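Local coordinates for protein putative NAD-dependent epimerase/dehydratase (PDB 3E8X) that binds NADP through a Rossmann-type domain and is probably an epimerase or dehydratase of the short-chain dehydrogenase/reductase kind, though its substrate is unknown, at residues 29-39 with 57-66; 206-216 with 226-234. All coordinates share one frame; numbering follows the deposited sequence.

Contact 1: residues 29-39 with 57-66; sequences ANGKVARYLLS and QGPELRERGA. With NAP (NADP nicotinamide-adenine-dinucleotide phosphate), chain B.
Leu61 of helix 58-63 packs against Leu38 and Arg35 of helix 32-43, the helices that precede and follow strand 47-52 in the Rossmann fold of this NADP-binding domain. The tight part is apolar: Leu61 CD2 lies 3.9 Å from Leu38 CD1, while Pro48 and Val52 of that strand touch Leu38 and Leu61 respectively. Gly65 closes the second helix in a Schellman motif; a beta-carbon there would run into Leu38 O, hence glycine. Toward the cofactor, the Asn30 amide stacks on that of Gln57, planes 24° apart. Asn30 ND2 donates to O1X, an oxygen of the 2'-phosphate of NADP, at 2.7 Å, and Arg35 grips Asn30 OD1 side-on with NE and NH2, both from one face of the carbonyl. With an alanine here, O1X would probably lose this donor and the Arg35 guanidinium the acceptor that fixes its rotation. The solvent side is looser: Arg64 passes obliquely over the aliphatic part of Arg35, its NE 3.9 Å from Arg35 CD, and the two like-charged guanidinium groups merely lie near each other, planes 15° apart. A water sits between Asn30 and Gln57, donating to Asn30 OD1 at 3.0 Å and to Gln57 O at 2.8 Å.

Contact 2: residues 206-216 with 226-234; sequences ELVDQQHTIGK and PIAKVVEQL
An apolar packing contact, with a hydrogen bond at its rim, joins Glu206, Leu207 and the turns after them, at the end of helix 197-207, to Val231 of helix 227-232 and Leu234 just after it, at the C-terminal end of the modelled chain. Val231 is the wedge: its CG2 meets Glu206 CG at 3.6 Å, and its CG1 meets Leu207 CB at 3.9 Å. A beta-branched valine suits this place because its two branches spread, CG2 to Glu206 and CG1 to Leu207 and, more loosely, Gln210 and Thr213. Glu206 gives the packing its aliphatic part while its chain, bent at chi2 (67°), carries the carboxylate to polar partners: OE1 forms a salt bridge with Lys44, and OE2 accepts from a water that also donates to Ala228 O. In the fold, a type I turn from Leu207 to Gln210, a short 3-10 segment and a type II turn from Thr213 to Lys216 lead from helix 197-207 into strand 216-223 of the central sheet; Gly215 supplies the positive phi of the second turn. Thr213 OG1 donates to Gln210 O at 2.7 Å, in the carbonyl plane, and Thr213 CG2 touches Leu234 CD1 at 3.9 Å while lying over one face of the His212 ring. From the ring edge, His212 NE2 donates to Val231 O at 2.6 Å with an N-H...O angle of 157°. Lys216 NZ also approaches Leu234 O, but the modelled 2.5 Å is doubtfully short.

Following the chain from its N terminus, contact 1 comes first and closes a loop of 17 residues that contains strand 47-52, tying the helices before and after that strand to each other and to the cofactor. It is complete long before contact 2 opens, so the two are in series and neither nest nor cross. Contact 2 closes a shorter loop, nine residues largely made of strand 216-223, and ties the last helix to the end of helix 197-207. The centres of contact 1 and contact 2 are about 23 Å apart, and the two do not touch. Helix 197-207 is the intermediary: Tyr36 and Leu37 of contact 1 lean on Ala201 and Ile204, and its last residues enter contact 2.

Contact 1: residues 29-39 with 57-66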
loop_
_atom_site.group_PDB
_atom_site.type_symbol
_atom_site.label_atom_id
_atom_site.label_comp_id
_atom_site.label_asym_id
_atom_site.label_seq_id
_atom_site.Cartn_x
_atom_site.Cartn_y
_atom_site.Cartn_z
ATOM N N ALA A 29 9.886 -10.588 -16.260
ATOM C CA ALA A 29 10.061 -10.965 -17.674
ATOM C C ALA A 29 9.742 -12.464 -17.999
ATOM O O ALA A 29 9.531 -12.823 -19.187
ATOM C CB ALA A 29 11.472 -10.550 -18.214
ATOM N N ASN A 30 9.721 -13.305 -16.971
ATOM C CA ASN A 30 9.344 -14.712 -17.133
ATOM C C ASN A 30 7.836 -14.996 -17.054
ATOM O O ASN A 30 7.422 -16.146 -17.256
ATOM C CB ASN A 30 10.090 -15.604 -16.132
ATOM C CG ASN A 30 10.159 -17.070 -16.596
ATOM O OD1 ASN A 30 10.459 -17.354 -17.767
ATOM N ND2 ASN A 30 9.881 -17.999 -15.678
ATOM N N GLY A 31 7.036 -13.957 -16.795
ATOM C CA GLY A 31 5.592 -14.079 -16.764
ATOM C C GLY A 31 4.989 -14.208 -18.171
ATOM O O GLY A 31 5.678 -14.031 -19.156
ATOM N N LYS A 32 3.704 -14.520 -18.228
ATOM C CA LYS A 32 3.030 -14.900 -19.464
ATOM C C LYS A 32 2.892 -13.698 -20.399
ATOM O O LYS A 32 3.327 -13.773 -21.549
ATOM C CB LYS A 32 1.662 -15.526 -19.162
ATOM C CG LYS A 32 1.723 -16.819 -18.356
ATOM C CD LYS A 32 0.406 -17.110 -17.577
ATOM C CE LYS A 32 0.636 -17.918 -16.321
ATOM N NZ LYS A 32 -0.121 -17.312 -15.190
ATOM N N VAL A 33 2.367 -12.575 -19.902
ATOM C CA VAL A 33 2.378 -11.326 -20.665
ATOM C C VAL A 33 3.797 -10.883 -21.076
ATOM O O VAL A 33 4.043 -10.600 -22.250
ATOM C CB VAL A 33 1.658 -10.177 -19.934
ATOM C CG1 VAL A 33 1.786 -8.836 -20.729
ATOM C CG2 VAL A 33 0.188 -10.508 -19.725
ATOM N N ALA A 34 4.719 -10.878 -20.123
ATOM C CA ALA A 34 6.090 -10.417 -20.336
ATOM C C ALA A 34 6.816 -11.172 -21.404
ATOM O O ALA A 34 7.575 -10.587 -22.207
ATOM C CB ALA A 34 6.874 -10.477 -19.058
ATOM N N ARG A 35 6.615 -12.483 -21.419
ATOM C CA ARG A 35 7.211 -13.288 -22.431
ATOM C C ARG A 35 6.798 -12.857 -23.834
ATOM O O ARG A 35 7.682 -12.689 -24.687
ATOM C CB ARG A 35 6.851 -14.750 -22.225
ATOM C CG ARG A 35 7.715 -15.412 -21.164
ATOM C CD ARG A 35 7.310 -16.857 -21.033
ATOM N NE ARG A 35 8.175 -17.573 -20.106
ATOM C CZ ARG A 35 8.132 -18.889 -19.950
ATOM N NH1 ARG A 35 7.251 -19.623 -20.655
ATOM N NH2 ARG A 35 8.979 -19.493 -19.111
ATOM N N TYR A 36 5.481 -12.748 -24.095
ATOM C CA TYR A 36 5.018 -12.155 -25.355
ATOM C C TYR A 36 5.570 -10.755 -25.607
ATOM O O TYR A 36 5.981 -10.426 -26.746
ATOM C CB TYR A 36 3.496 -12.168 -25.468
ATOM C CG TYR A 36 2.894 -13.527 -25.307
ATOM C CD1 TYR A 36 3.587 -14.668 -25.747
ATOM C CD2 TYR A 36 1.643 -13.690 -24.731
ATOM C CE1 TYR A 36 3.073 -15.949 -25.577
ATOM C CE2 TYR A 36 1.094 -14.952 -24.588
ATOM C CZ TYR A 36 1.817 -16.090 -25.030
ATOM O OH TYR A 36 1.322 -17.378 -24.903
ATOM N N LEU A 37 5.555 -9.920 -24.562
ATOM C CA LEU A 37 6.130 -8.588 -24.646
ATOM C C LEU A 37 7.597 -8.543 -25.134
ATOM O O LEU A 37 7.960 -7.642 -25.881
ATOM C CB LEU A 37 6.014 -7.869 -23.294
ATOM C CG LEU A 37 6.396 -6.387 -23.222
ATOM C CD1 LEU A 37 5.623 -5.526 -24.271
ATOM C CD2 LEU A 37 6.261 -5.881 -21.792
ATOM N N LEU A 38 8.434 -9.507 -24.761
ATOM C CA LEU A 38 9.817 -9.499 -25.257
ATOM C C LEU A 38 9.861 -9.500 -26.791
ATOM O O LEU A 38 10.587 -8.736 -27.422
ATOM C CB LEU A 38 10.615 -10.699 -24.708
ATOM C CG LEU A 38 10.803 -10.737 -23.169
ATOM C CD1 LEU A 38 11.348 -12.046 -22.682
ATOM C CD2 LEU A 38 11.656 -9.524 -22.668
ATOM N N SER A 39 9.054 -10.363 -27.383
ATOM C CA SER A 39 8.953 -10.454 -28.820
ATOM C C SER A 39 8.332 -9.210 -29.464
ATOM O O SER A 39 8.802 -8.722 -30.464
ATOM C CB SER A 39 8.153 -11.715 -29.190
ATOM O OG SER A 39 8.013 -11.821 -30.590
ATOM N N GLN A 57 16.578 -19.201 -16.440
ATOM C CA GLN A 57 15.415 -18.744 -17.210
ATOM C C GLN A 57 15.835 -17.912 -18.425
ATOM O O GLN A 57 15.067 -17.759 -19.372
ATOM C CB GLN A 57 14.472 -17.926 -16.338
ATOM C CG GLN A 57 13.591 -18.734 -15.401
ATOM C CD GLN A 57 12.806 -17.807 -14.465
ATOM O OE1 GLN A 57 12.855 -16.557 -14.592
ATOM N NE2 GLN A 57 12.085 -18.401 -13.521
ATOM N N GLY A 58 17.076 -17.427 -18.409
ATOM C CA GLY A 58 17.596 -16.567 -19.464
ATOM C C GLY A 58 17.708 -17.071 -20.910
ATOM O O GLY A 58 17.292 -16.378 -21.826
ATOM N N PRO A 59 18.310 -18.252 -21.124
ATOM C CA PRO A 59 18.409 -18.762 -22.489
ATOM C C PRO A 59 17.094 -18.786 -23.269
ATOM O O PRO A 59 17.087 -18.361 -24.430
ATOM C CB PRO A 59 19.014 -20.162 -22.301
ATOM C CG PRO A 59 19.791 -20.043 -21.020
ATOM C CD PRO A 59 18.985 -19.136 -20.163
ATOM N N GLU A 60 15.991 -19.226 -22.659
ATOM C CA GLU A 60 14.707 -19.252 -23.391
ATOM C C GLU A 60 14.110 -17.873 -23.599
ATOM O O GLU A 60 13.405 -17.626 -24.587
ATOM C CB GLU A 60 13.697 -20.212 -22.750
ATOM C CG GLU A 60 14.063 -21.680 -22.975
ATOM C CD GLU A 60 12.954 -22.652 -22.590
ATOM O OE1 GLU A 60 11.776 -22.252 -22.383
ATOM O OE2 GLU A 60 13.265 -23.826 -22.520
ATOM N N LEU A 61 14.378 -16.950 -22.668
ATOM C CA LEU A 61 13.892 -15.568 -22.863
ATOM C C LEU A 61 14.665 -14.853 -23.970
ATOM O O LEU A 61 14.086 -14.081 -24.725
ATOM C CB LEU A 61 13.891 -14.783 -21.561
ATOM C CG LEU A 61 12.932 -15.383 -20.508
ATOM C CD1 LEU A 61 13.082 -14.563 -19.347
ATOM C CD2 LEU A 61 11.457 -15.528 -21.004
ATOM N N ARG A 62 15.952 -15.146 -24.110
ATOM C CA ARG A 62 16.695 -14.720 -25.295
ATOM C C ARG A 62 16.069 -15.265 -26.606
ATOM O O ARG A 62 15.962 -14.521 -27.566
ATOM C CB ARG A 62 18.161 -15.160 -25.223
ATOM C CG ARG A 62 18.969 -14.517 -24.166
ATOM C CD ARG A 62 20.455 -14.902 -24.272
ATOM N NE ARG A 62 21.232 -14.349 -23.152
ATOM C CZ ARG A 62 21.767 -13.121 -23.124
ATOM N NH1 ARG A 62 21.644 -12.283 -24.149
ATOM N NH2 ARG A 62 22.444 -12.725 -22.061
ATOM N N GLU A 63 15.656 -16.543 -26.634
ATOM C CA GLU A 63 14.965 -17.143 -27.787
ATOM C C GLU A 63 13.643 -16.413 -28.084
ATOM O O GLU A 63 13.264 -16.214 -29.225
ATOM C CB GLU A 63 14.637 -18.623 -27.525
ATOM C CG GLU A 63 15.833 -19.549 -27.515
ATOM C CD GLU A 63 15.450 -20.968 -27.296
ATOM O OE1 GLU A 63 14.270 -21.236 -27.020
ATOM O OE2 GLU A 63 16.331 -21.842 -27.396
ATOM N N ARG A 64 12.954 -16.011 -27.042
ATOM C CA ARG A 64 11.672 -15.263 -27.159
ATOM C C ARG A 64 11.805 -13.770 -27.500
ATOM O O ARG A 64 10.806 -13.070 -27.701
ATOM C CB ARG A 64 10.921 -15.422 -25.855
ATOM C CG ARG A 64 10.621 -16.875 -25.552
ATOM C CD ARG A 64 9.533 -16.925 -24.496
ATOM N NE ARG A 64 9.076 -18.278 -24.253
ATOM C CZ ARG A 64 8.126 -18.885 -24.936
ATOM N NH1 ARG A 64 7.512 -18.275 -25.943
ATOM N NH2 ARG A 64 7.803 -20.119 -24.615
ATOM N N GLY A 65 13.027 -13.271 -27.573
ATOM C CA GLY A 65 13.239 -11.881 -27.959
ATOM C C GLY A 65 14.130 -10.984 -27.108
ATOM O O GLY A 65 14.426 -9.883 -27.527
ATOM N N ALA A 66 14.574 -11.448 -25.940
ATOM C CA ALA A 66 15.400 -10.615 -25.068
ATOM C C ALA A 66 16.785 -10.399 -25.650
ATOM O O ALA A 66 17.411 -11.341 -26.192
ATOM C CB ALA A 66 15.503 -11.202 -23.658
HETATM P PA NAP B . 2.516 -14.086 -14.440
HETATM O O1A NAP B . 2.206 -14.557 -13.016
HETATM O O2A NAP B . 2.573 -15.092 -15.569
HETATM O O5B NAP B . 3.867 -13.199 -14.334
HETATM C C5B NAP B . 4.444 -12.768 -13.089
HETATM C C4B NAP B . 5.972 -12.793 -13.094
HETATM O O4B NAP B . 6.404 -12.114 -11.901
HETATM C C3B NAP B . 6.620 -14.201 -13.060
HETATM O O3B NAP B . 7.505 -14.467 -14.163
HETATM C C2B NAP B . 7.437 -14.216 -11.779
HETATM O O2B NAP B . 8.707 -14.912 -11.829
HETATM C C1B NAP B . 7.644 -12.712 -11.540
HETATM N N9A NAP B . 8.070 -12.479 -10.136
HETATM C C8A NAP B . 7.473 -12.949 -9.029
HETATM N N7A NAP B . 8.188 -12.562 -7.954
HETATM C C5A NAP B . 9.235 -11.841 -8.405
HETATM C C6A NAP B . 10.305 -11.188 -7.785
HETATM N N6A NAP B . 10.421 -11.201 -6.441
HETATM N N1A NAP B . 11.247 -10.555 -8.523
HETATM C C2A NAP B . 11.142 -10.544 -9.853
HETATM N N3A NAP B . 10.127 -11.163 -10.488
HETATM C C4A NAP B . 9.161 -11.812 -9.785
HETATM O O3 NAP B . 1.379 -12.972 -14.825
HETATM P PN NAP B . 0.808 -12.575 -16.302
HETATM O O1N NAP B . -0.340 -13.505 -16.581
HETATM O O2N NAP B . 2.022 -12.359 -17.180
HETATM O O5D NAP B . 0.025 -11.193 -16.073
HETATM C C5D NAP B . 0.728 -9.962 -15.948
HETATM C C4D NAP B . 0.039 -9.150 -14.865
HETATM O O4D NAP B . -1.305 -8.829 -15.226
HETATM C C3D NAP B . -0.052 -9.924 -13.558
HETATM O O3D NAP B . 1.175 -9.755 -12.832
HETATM C C2D NAP B . -1.334 -9.398 -12.906
HETATM O O2D NAP B . -1.087 -8.517 -11.831
HETATM C C1D NAP B . -2.073 -8.627 -14.025
HETATM N N1N NAP B . -3.505 -8.997 -14.248
HETATM C C2N NAP B . -3.933 -10.283 -14.266
HETATM C C3N NAP B . -5.293 -10.578 -14.497
HETATM C C7N NAP B . -5.818 -11.995 -14.566
HETATM O O7N NAP B . -6.925 -12.196 -15.099
HETATM N N7N NAP B . -5.044 -12.993 -14.104
HETATM C C4N NAP B . -6.194 -9.532 -14.708
HETATM C C5N NAP B . -5.729 -8.228 -14.690
HETATM C C6N NAP B . -4.383 -7.998 -14.462
HETATM P P2B NAP B . 8.891 -16.534 -11.961
HETATM O O1X NAP B . 8.885 -16.835 -13.436
HETATM O O2X NAP B . 10.255 -16.796 -11.328
HETATM O O3X NAP B . 7.678 -17.092 -11.247
HETATM O O HOH W 1 12.457 -18.826 -19.382
#

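Contact 2: residues 206-216 with 226-234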
loop_
_atom_site.group_PDB
_atom_site.type_symbol
_atom_site.label_atom_id
_atom_site.label_comp_id
_atom_site.label_asym_id
_atom_site.label_seq_id
_atom_site.Cartn_x
_atom_site.Cartn_y
_atom_site.Cartn_z
ATOM N N GLU A 206 3.225 -1.175 -28.375
ATOM C CA GLU A 206 2.791 -0.150 -29.313
ATOM C C GLU A 206 3.024 1.246 -28.730
ATOM O O GLU A 206 3.366 2.178 -29.466
ATOM C CB GLU A 206 1.305 -0.334 -29.670
ATOM C CG GLU A 206 0.810 0.561 -30.793
ATOM C CD GLU A 206 1.429 0.248 -32.159
ATOM O OE1 GLU A 206 2.012 -0.841 -32.359
ATOM O OE2 GLU A 206 1.278 1.083 -33.051
ATOM N N LEU A 207 2.849 1.381 -27.412
ATOM C CA LEU A 207 2.829 2.717 -26.786
ATOM C C LEU A 207 4.115 3.121 -26.038
ATOM O O LEU A 207 4.265 4.264 -25.663
ATOM C CB LEU A 207 1.552 2.873 -25.911
ATOM C CG LEU A 207 1.232 1.970 -24.695
ATOM C CD1 LEU A 207 2.217 2.205 -23.576
ATOM C CD2 LEU A 207 -0.183 2.325 -24.238
ATOM N N VAL A 208 5.089 2.227 -25.938
ATOM C CA VAL A 208 6.254 2.503 -25.142
ATOM C C VAL A 208 7.022 3.768 -25.600
ATOM O O VAL A 208 7.524 4.550 -24.768
ATOM C CB VAL A 208 7.147 1.230 -24.949
ATOM C CG1 VAL A 208 7.850 0.889 -26.250
ATOM C CG2 VAL A 208 8.142 1.449 -23.790
ATOM N N ASP A 209 7.067 4.018 -26.897
ATOM C CA ASP A 209 7.774 5.161 -27.403
ATOM C C ASP A 209 6.836 6.255 -27.857
ATOM O O ASP A 209 7.283 7.155 -28.534
ATOM C CB ASP A 209 8.704 4.794 -28.566
ATOM C CG ASP A 209 7.981 4.108 -29.715
ATOM O OD1 ASP A 209 6.746 3.892 -29.669
ATOM O OD2 ASP A 209 8.689 3.725 -30.635
ATOM N N GLN A 210 5.564 6.186 -27.475
ATOM C CA GLN A 210 4.594 7.214 -27.857
ATOM C C GLN A 210 4.417 8.277 -26.771
ATOM O O GLN A 210 3.774 8.044 -25.755
ATOM C CB GLN A 210 3.271 6.559 -28.246
ATOM C CG GLN A 210 3.446 5.536 -29.361
ATOM C CD GLN A 210 3.916 6.137 -30.683
ATOM O OE1 GLN A 210 4.975 5.777 -31.236
ATOM N NE2 GLN A 210 3.145 7.055 -31.189
ATOM N N GLN A 211 4.986 9.453 -27.041
ATOM C CA GLN A 211 4.996 10.607 -26.126
ATOM C C GLN A 211 3.556 11.042 -25.775
ATOM O O GLN A 211 3.282 11.444 -24.666
ATOM C CB GLN A 211 5.854 11.752 -26.741
ATOM C CG GLN A 211 5.812 13.130 -26.044
ATOM C CD GLN A 211 6.786 14.195 -26.658
ATOM O OE1 GLN A 211 6.503 14.837 -27.688
ATOM N NE2 GLN A 211 7.932 14.380 -25.996
ATOM N N HIS A 212 2.638 10.947 -26.730
ATOM C CA HIS A 212 1.280 11.379 -26.511
ATOM C C HIS A 212 0.552 10.464 -25.534
ATOM O O HIS A 212 -0.564 10.764 -25.133
ATOM C CB HIS A 212 0.506 11.530 -27.828
ATOM C CG HIS A 212 0.018 10.229 -28.431
ATOM N ND1 HIS A 212 0.762 9.496 -29.330
ATOM C CD2 HIS A 212 -1.169 9.581 -28.319
ATOM C CE1 HIS A 212 0.096 8.407 -29.668
ATOM N NE2 HIS A 212 -1.091 8.444 -29.085
ATOM N N THR A 213 1.170 9.346 -25.142
ATOM C CA THR A 213 0.498 8.427 -24.199
ATOM C C THR A 213 0.957 8.690 -22.766
ATOM O O THR A 213 0.408 8.104 -21.813
ATOM C CB THR A 213 0.644 6.937 -24.573
ATOM O OG1 THR A 213 2.004 6.516 -24.409
ATOM C CG2 THR A 213 0.105 6.644 -26.034
ATOM N N ILE A 214 1.928 9.598 -22.610
ATOM C CA ILE A 214 2.439 9.984 -21.281
ATOM C C ILE A 214 1.339 10.614 -20.423
ATOM O O ILE A 214 0.572 11.465 -20.918
ATOM C CB ILE A 214 3.667 10.909 -21.372
ATOM C CG1 ILE A 214 4.867 10.142 -21.948
ATOM C CG2 ILE A 214 3.983 11.570 -20.000
ATOM C CD1 ILE A 214 6.013 11.083 -22.469
ATOM N N GLY A 215 1.252 10.159 -19.154
ATOM C CA GLY A 215 0.215 10.599 -18.212
ATOM C C GLY A 215 -1.146 9.960 -18.355
ATOM O O GLY A 215 -2.097 10.322 -17.657
ATOM N N LYS A 216 -1.241 8.976 -19.233
ATOM C CA LYS A 216 -2.494 8.268 -19.530
ATOM C C LYS A 216 -2.689 7.027 -18.695
ATOM O O LYS A 216 -1.789 6.208 -18.568
ATOM C CB LYS A 216 -2.535 7.832 -20.999
ATOM C CG LYS A 216 -2.431 8.969 -21.971
ATOM C CD LYS A 216 -3.683 9.742 -22.122
ATOM C CE LYS A 216 -3.407 10.925 -23.079
ATOM N NZ LYS A 216 -4.674 11.325 -23.737
ATOM N N PRO A 226 -8.320 -1.960 -34.345
ATOM C CA PRO A 226 -6.908 -2.331 -34.387
ATOM C C PRO A 226 -6.047 -1.576 -33.356
ATOM O O PRO A 226 -6.207 -0.384 -33.183
ATOM C CB PRO A 226 -6.512 -2.009 -35.834
ATOM C CG PRO A 226 -7.799 -2.173 -36.616
ATOM C CD PRO A 226 -8.840 -1.592 -35.682
ATOM N N ILE A 227 -5.124 -2.288 -32.712
ATOM C CA ILE A 227 -4.287 -1.763 -31.639
ATOM C C ILE A 227 -3.505 -0.473 -32.008
ATOM O O ILE A 227 -3.415 0.427 -31.220
ATOM C CB ILE A 227 -3.301 -2.890 -31.097
ATOM C CG1 ILE A 227 -4.082 -3.932 -30.274
ATOM C CG2 ILE A 227 -2.131 -2.258 -30.270
ATOM C CD1 ILE A 227 -3.405 -5.286 -30.085
ATOM N N ALA A 228 -2.929 -0.400 -33.201
ATOM C CA ALA A 228 -2.212 0.796 -33.670
ATOM C C ALA A 228 -3.120 2.031 -33.664
ATOM O O ALA A 228 -2.724 3.079 -33.197
ATOM C CB ALA A 228 -1.616 0.578 -35.072
ATOM N N LYS A 229 -4.339 1.871 -34.164
ATOM C CA LYS A 229 -5.314 2.949 -34.209
ATOM C C LYS A 229 -5.811 3.380 -32.817
ATOM O O LYS A 229 -5.999 4.572 -32.542
ATOM C CB LYS A 229 -6.460 2.560 -35.137
ATOM C CG LYS A 229 -7.536 3.577 -35.235
ATOM C CD LYS A 229 -8.560 3.190 -36.278
ATOM C CE LYS A 229 -9.701 4.127 -36.270
ATOM N NZ LYS A 229 -10.797 3.581 -37.078
ATOM N N VAL A 230 -6.018 2.420 -31.925
ATOM C CA VAL A 230 -6.417 2.732 -30.553
ATOM C C VAL A 230 -5.349 3.603 -29.893
ATOM O O VAL A 230 -5.674 4.575 -29.214
ATOM C CB VAL A 230 -6.708 1.415 -29.728
ATOM C CG1 VAL A 230 -6.595 1.654 -28.317
ATOM C CG2 VAL A 230 -8.140 0.835 -30.052
ATOM N N VAL A 231 -4.068 3.258 -30.110
ATOM C CA VAL A 231 -2.956 3.949 -29.475
ATOM C C VAL A 231 -2.784 5.341 -30.048
ATOM O O VAL A 231 -2.460 6.250 -29.305
ATOM C CB VAL A 231 -1.607 3.117 -29.489
ATOM C CG1 VAL A 231 -0.389 3.981 -29.063
ATOM C CG2 VAL A 231 -1.713 1.852 -28.550
ATOM N N GLU A 232 -3.010 5.506 -31.364
ATOM C CA GLU A 232 -3.033 6.811 -32.034
ATOM C C GLU A 232 -3.990 7.792 -31.415
ATOM O O GLU A 232 -3.729 8.980 -31.417
ATOM C CB GLU A 232 -3.426 6.664 -33.494
ATOM C CG GLU A 232 -2.305 6.083 -34.351
ATOM C CD GLU A 232 -2.761 5.535 -35.717
ATOM O OE1 GLU A 232 -3.954 5.681 -36.125
ATOM O OE2 GLU A 232 -1.880 4.938 -36.378
ATOM N N GLN A 233 -5.095 7.280 -30.878
ATOM C CA GLN A 233 -6.185 8.117 -30.386
ATOM C C GLN A 233 -6.200 8.261 -28.890
ATOM O O GLN A 233 -7.016 8.966 -28.363
ATOM C CB GLN A 233 -7.492 7.559 -30.907
ATOM C CG GLN A 233 -7.523 7.618 -32.429
ATOM C CD GLN A 233 -8.828 7.270 -33.021
ATOM O OE1 GLN A 233 -9.881 7.432 -32.385
ATOM N NE2 GLN A 233 -8.805 6.869 -34.276
ATOM N N LEU A 234 -5.256 7.623 -28.211
ATOM C CA LEU A 234 -5.166 7.735 -26.755
ATOM C C LEU A 234 -4.715 9.144 -26.437
ATOM O O LEU A 234 -5.172 9.613 -25.435
ATOM C CB LEU A 234 -4.196 6.723 -26.153
ATOM C CG LEU A 234 -4.531 5.250 -25.919
ATOM C CD1 LEU A 234 -3.212 4.669 -25.436
ATOM C CD2 LEU A 234 -5.643 5.007 -24.919
HETATM O O HOH W 2 -0.011 3.491 -32.853
#